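Local coordinates for protein type II restriction enzyme MspI (Moraxella sp., PDB 1SA3) that recognises the double-stranded DNA sequence 5'-CCGG-3' and cleaves it after the first C, leaving fragments with 5'-phosphates, at residues L70-D75 with I102-H107. Numbering follows the deposited sequence.
Sequences LNLDLD and IRFTFH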
loop_
_atom_site.group_PDB
_atom_site.type_symbol
_atom_site.label_atom_id
_atom_site.label_comp_id
_atom_site.label_asym_id
_atom_site.label_seq_id
_atom_site.Cartn_x
_atom_site.Cartn_y
_atom_site.Cartn_z
ATOM N N LEU E 70 9.074 -0.871 11.669
ATOM C CA LEU E 70 10.214 -1.747 11.421
ATOM C C LEU E 70 10.893 -2.200 12.705
ATOM O O LEU E 70 11.859 -2.966 12.658
ATOM C CB LEU E 70 11.255 -1.028 10.558
ATOM C CG LEU E 70 10.881 -0.673 9.118
ATOM C CD1 LEU E 70 11.954 0.246 8.520
ATOM C CD2 LEU E 70 10.753 -1.945 8.290
ATOM N N ASN E 71 10.400 -1.722 13.844
ATOM C CA ASN E 71 10.989 -2.065 15.134
ATOM C C ASN E 71 12.481 -1.733 15.134
ATOM O O ASN E 71 13.300 -2.535 15.578
ATOM C CB ASN E 71 10.794 -3.556 15.439
ATOM C CG ASN E 71 9.335 -3.928 15.604
ATOM O OD1 ASN E 71 8.628 -3.341 16.422
ATOM N ND2 ASN E 71 8.876 -4.908 14.828
ATOM N N LEU E 72 12.825 -0.550 14.629
ATOM C CA LEU E 72 14.210 -0.103 14.559
ATOM C C LEU E 72 14.396 1.133 15.424
ATOM O O LEU E 72 13.551 2.028 15.426
ATOM C CB LEU E 72 14.599 0.278 13.129
ATOM C CG LEU E 72 14.887 -0.784 12.072
ATOM C CD1 LEU E 72 14.474 -0.237 10.725
ATOM C CD2 LEU E 72 16.376 -1.143 12.067
ATOM N N ASP E 73 15.514 1.191 16.140
ATOM C CA ASP E 73 15.814 2.341 16.981
ATOM C C ASP E 73 16.730 3.287 16.216
ATOM O O ASP E 73 17.730 2.869 15.636
ATOM C CB ASP E 73 16.487 1.887 18.275
ATOM C CG ASP E 73 15.578 1.022 19.124
ATOM O OD1 ASP E 73 14.511 1.522 19.555
ATOM O OD2 ASP E 73 15.926 -0.156 19.353
ATOM N N LEU E 74 16.373 4.567 16.206
ATOM C CA LEU E 74 17.161 5.573 15.508
ATOM C C LEU E 74 18.635 5.511 15.895
ATOM O O LEU E 74 19.513 5.618 15.040
ATOM C CB LEU E 74 16.604 6.964 15.820
ATOM C CG LEU E 74 17.307 8.164 15.179
ATOM C CD1 LEU E 74 17.354 8.001 13.670
ATOM C CD2 LEU E 74 16.566 9.444 15.564
ATOM N N ASP E 75 18.912 5.326 17.181
ATOM C CA ASP E 75 20.298 5.284 17.633
ATOM C C ASP E 75 21.127 4.121 17.101
ATOM O O ASP E 75 22.350 4.148 17.179
ATOM C CB ASP E 75 20.365 5.292 19.162
ATOM C CG ASP E 75 19.916 6.606 19.758
ATOM O OD1 ASP E 75 20.149 7.658 19.122
ATOM O OD2 ASP E 75 19.341 6.590 20.868
ATOM N N ILE E 102 14.296 2.205 1.048
ATOM C CA ILE E 102 15.150 2.888 2.022
ATOM C C ILE E 102 16.087 1.781 2.503
ATOM O O ILE E 102 15.632 0.660 2.771
ATOM C CB ILE E 102 14.375 3.386 3.259
ATOM C CG1 ILE E 102 13.334 4.427 2.851
ATOM C CG2 ILE E 102 15.356 3.979 4.296
ATOM C CD1 ILE E 102 12.454 4.862 4.007
ATOM N N ARG E 103 17.381 2.068 2.563
ATOM C CA ARG E 103 18.338 1.090 3.068
ATOM C C ARG E 103 18.975 1.648 4.336
ATOM O O ARG E 103 19.495 2.767 4.337
ATOM C CB ARG E 103 19.432 0.788 2.039
ATOM C CG ARG E 103 20.529 -0.127 2.595
ATOM C CD ARG E 103 21.593 -0.450 1.553
ATOM N NE ARG E 103 21.059 -1.244 0.453
ATOM C CZ ARG E 103 20.715 -2.528 0.536
ATOM N NH1 ARG E 103 20.847 -3.194 1.676
ATOM N NH2 ARG E 103 20.226 -3.146 -0.529
ATOM N N PHE E 104 18.913 0.882 5.422
ATOM C CA PHE E 104 19.512 1.312 6.681
ATOM C C PHE E 104 20.764 0.497 6.924
ATOM O O PHE E 104 20.755 -0.722 6.743
ATOM C CB PHE E 104 18.574 1.080 7.864
ATOM C CG PHE E 104 17.290 1.838 7.789
ATOM C CD1 PHE E 104 16.147 1.248 7.259
ATOM C CD2 PHE E 104 17.207 3.135 8.281
ATOM C CE1 PHE E 104 14.934 1.941 7.228
ATOM C CE2 PHE E 104 16.006 3.826 8.250
ATOM C CZ PHE E 104 14.869 3.225 7.724
ATOM N N THR E 105 21.837 1.163 7.330
ATOM C CA THR E 105 23.091 0.480 7.617
ATOM C C THR E 105 23.302 0.548 9.121
ATOM O O THR E 105 23.154 1.607 9.733
ATOM C CB THR E 105 24.272 1.150 6.890
ATOM O OG1 THR E 105 24.065 1.052 5.477
ATOM C CG2 THR E 105 25.589 0.459 7.242
ATOM N N PHE E 106 23.645 -0.591 9.714
ATOM C CA PHE E 106 23.837 -0.671 11.155
ATOM C C PHE E 106 25.313 -0.649 11.575
ATOM O O PHE E 106 26.203 -0.567 10.736
ATOM C CB PHE E 106 23.124 -1.918 11.683
ATOM C CG PHE E 106 21.694 -2.024 11.229
ATOM C CD1 PHE E 106 21.291 -3.047 10.368
ATOM C CD2 PHE E 106 20.752 -1.085 11.636
ATOM C CE1 PHE E 106 19.972 -3.130 9.917
ATOM C CE2 PHE E 106 19.432 -1.160 11.188
ATOM C CZ PHE E 106 19.041 -2.182 10.328
ATOM N N HIS E 107 25.570 -0.730 12.875
ATOM C CA HIS E 107 26.937 -0.670 13.392
ATOM C C HIS E 107 27.921 -1.726 12.891
ATOM O O HIS E 107 29.070 -1.406 12.606
ATOM C CB HIS E 107 26.919 -0.712 14.918
ATOM C CG HIS E 107 26.526 -2.044 15.473
ATOM N ND1 HIS E 107 25.262 -2.572 15.315
ATOM C CD2 HIS E 107 27.239 -2.971 16.156
ATOM C CE1 HIS E 107 25.213 -3.767 15.877
ATOM N NE2 HIS E 107 26.398 -4.033 16.394
#
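Leu72 turns one methyl to each of two phenylalanine rings. CD1 sits over one face of the Phe104 ring, toward the rim, 4.1 Å from Phe104 CD1. The other methyl, CD2, points to the edge of the Phe106 ring beside CE2 and CZ, near the ring plane. The modelled spacing there is too short to be trusted. The opposite face of Phe104 is taken by CG2 of Ile102, so aliphatic groups lie over both faces, each offset toward the rim. Leu70 adds a third methyl: its CD1 meets the ring obliquely, 3.7 Å from Phe104 CE1. CB of Phe104 already points toward the loop; with CG anti to the carbonyl carbon (chi1 -62°), the ring meets both leucines. The contact is wholly apolar. Asn71 ends helix 57-69 in a Schellman motif, and this turn separates the two leucines that reach the strand. Leu66 and Leu67 of that helix also touch Phe104. The loop leaving the helix thus extends their apolar helix-on-sheet packing on strand 100-106, next to the outermost strand 77-84 in the mixed sheet of a PDDEXK-clan nuclease, about 16 Å from the DNA at the nearest atoms.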